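Local coordinates for protein MTH169 (Methanobacterium thermoautotrophicum, PDB 1GTD) that is of unknown function but probably a PurS-like member of the phosphoribosylformylglycinamidine (FGAM) synthase family, a small alpha/beta protein assembled as a tetramer, at residues B[61-64]-B[65-69]. Sequence-based numbering, arbitrary orientation.
Sequences DMCQ and RLLCN
The C-terminal turn of helix 59-67 widens from alpha to pi-type hydrogen bonding, and D61, M62 and C63 offer their carbonyls to the residues that close it. R65 N still makes the regular i-to-i+4 bond to D61 O (3.0 Å). One residue on, the spacing slips: M62 O accepts L67 N at 3.0 Å. L66 N approaches the same oxygen too, but its N-H...O angle of 117° makes that bond weak. The i-to-i+5 pattern repeats in a weak C68 N to C63 O bond of 3.3 Å, and C68 is the first residue to leave helical backbone angles. On the side facing the sheet, L67 lies alongside M62, here selenomethionine, pointing the same way. L67 CD1 lies 4.0 Å from M62 CE and 3.9 Å from C63 SG, and the group packs down on the three-stranded antiparallel sheet, with M62 on F45, C63 on V7 and V77, and L67 on I9 and I43. Q64 ties the helix to strand 73-81 through a hydrogen bond between NE2 and Y75 OH, while its carbonyl O accepts R25 NH1 of the second subunit. R65 runs back beside D61: with CG held between the backbone N and carbonyl carbon (chi1 69°) and a bend at chi3, the chain brings its guanidinium edge to D61 CB, near Y32 of the third subunit. The carboxylate plane stands 83° from the guanidinium, and the opposite charges stop short of a salt bridge, with D61 OD2 4.2 Å from R65 NH1.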
loop_
_atom_site.group_PDB
_atom_site.type_symbol
_atom_site.label_atom_id
_atom_site.label_comp_id
_atom_site.label_asym_id
_atom_site.label_seq_id
_atom_site.Cartn_x
_atom_site.Cartn_y
_atom_site.Cartn_z
ATOM N N ASP B 61 8.297 -12.595 16.740
ATOM C CA ASP B 61 9.510 -11.855 16.430
ATOM C C ASP B 61 9.322 -11.124 15.110
ATOM O O ASP B 61 9.664 -9.951 14.987
ATOM C CB ASP B 61 10.715 -12.793 16.310
ATOM C CG ASP B 61 11.205 -13.299 17.652
ATOM O OD1 ASP B 61 10.926 -12.649 18.687
ATOM O OD2 ASP B 61 11.892 -14.347 17.666
HETATM N N MSE B 62 8.776 -11.836 14.127
HETATM C CA MSE B 62 8.534 -11.276 12.805
HETATM C C MSE B 62 7.656 -10.033 12.863
HETATM O O MSE B 62 7.889 -9.066 12.134
HETATM C CB MSE B 62 7.884 -12.327 11.908
HETATM C CG MSE B 62 8.778 -13.521 11.624
HETATM SE SE MSE B 62 7.891 -14.894 10.589
HETATM C CE MSE B 62 6.218 -13.969 10.330
ATOM N N CYS B 63 6.644 -10.062 13.721
ATOM C CA CYS B 63 5.750 -8.917 13.867
ATOM C C CYS B 63 6.491 -7.746 14.495
ATOM O O CYS B 63 6.328 -6.604 14.082
ATOM C CB CYS B 63 4.545 -9.274 14.743
ATOM S SG CYS B 63 3.369 -10.446 14.005
ATOM N N GLN B 64 7.316 -8.043 15.490
ATOM C CA GLN B 64 8.076 -7.015 16.194
ATOM C C GLN B 64 9.134 -6.301 15.342
ATOM O O GLN B 64 9.344 -5.089 15.479
ATOM C CB GLN B 64 8.771 -7.628 17.422
ATOM C CG GLN B 64 7.853 -8.055 18.560
ATOM C CD GLN B 64 7.280 -6.880 19.316
ATOM O OE1 GLN B 64 8.016 -6.080 19.895
ATOM N NE2 GLN B 64 5.957 -6.765 19.313
ATOM N N ARG B 65 9.794 -7.044 14.460
ATOM C CA ARG B 65 10.861 -6.467 13.651
ATOM C C ARG B 65 10.631 -6.368 12.155
ATOM O O ARG B 65 11.548 -5.997 11.424
ATOM C CB ARG B 65 12.142 -7.273 13.863
ATOM C CG ARG B 65 12.063 -8.683 13.264
ATOM C CD ARG B 65 13.437 -9.297 13.034
ATOM N NE ARG B 65 14.197 -9.462 14.272
ATOM C CZ ARG B 65 13.877 -10.313 15.244
ATOM N NH1 ARG B 65 12.805 -11.086 15.128
ATOM N NH2 ARG B 65 14.635 -10.396 16.333
ATOM N N LEU B 66 9.434 -6.681 11.677
ATOM C CA LEU B 66 9.232 -6.647 10.241
ATOM C C LEU B 66 7.818 -6.263 9.791
ATOM O O LEU B 66 7.622 -5.247 9.124
ATOM C CB LEU B 66 9.607 -8.025 9.691
ATOM C CG LEU B 66 10.301 -8.227 8.342
ATOM C CD1 LEU B 66 9.356 -7.901 7.191
ATOM C CD2 LEU B 66 11.561 -7.367 8.303
ATOM N N LEU B 67 6.832 -7.064 10.172
ATOM C CA LEU B 67 5.465 -6.831 9.746
ATOM C C LEU B 67 4.809 -5.529 10.188
ATOM O O LEU B 67 4.072 -4.920 9.410
ATOM C CB LEU B 67 4.600 -8.019 10.160
ATOM C CG LEU B 67 5.218 -9.366 9.766
ATOM C CD1 LEU B 67 4.304 -10.490 10.239
ATOM C CD2 LEU B 67 5.443 -9.439 8.237
ATOM N N CYS B 68 5.054 -5.089 11.420
ATOM C CA CYS B 68 4.430 -3.848 11.872
ATOM C C CYS B 68 5.302 -3.030 12.801
ATOM O O CYS B 68 6.457 -3.367 13.053
ATOM C CB CYS B 68 3.106 -4.155 12.580
ATOM S SG CYS B 68 3.258 -4.920 14.227
ATOM N N ASN B 69 4.740 -1.934 13.293
ATOM C CA ASN B 69 5.431 -1.069 14.240
ATOM C C ASN B 69 4.493 -1.019 15.430
ATOM O O ASN B 69 3.495 -0.315 15.402
ATOM C CB ASN B 69 5.641 0.335 13.657
ATOM C CG ASN B 69 6.179 1.327 14.685
ATOM O OD1 ASN B 69 6.739 2.367 14.330
ATOM N ND2 ASN B 69 5.997 1.017 15.965
#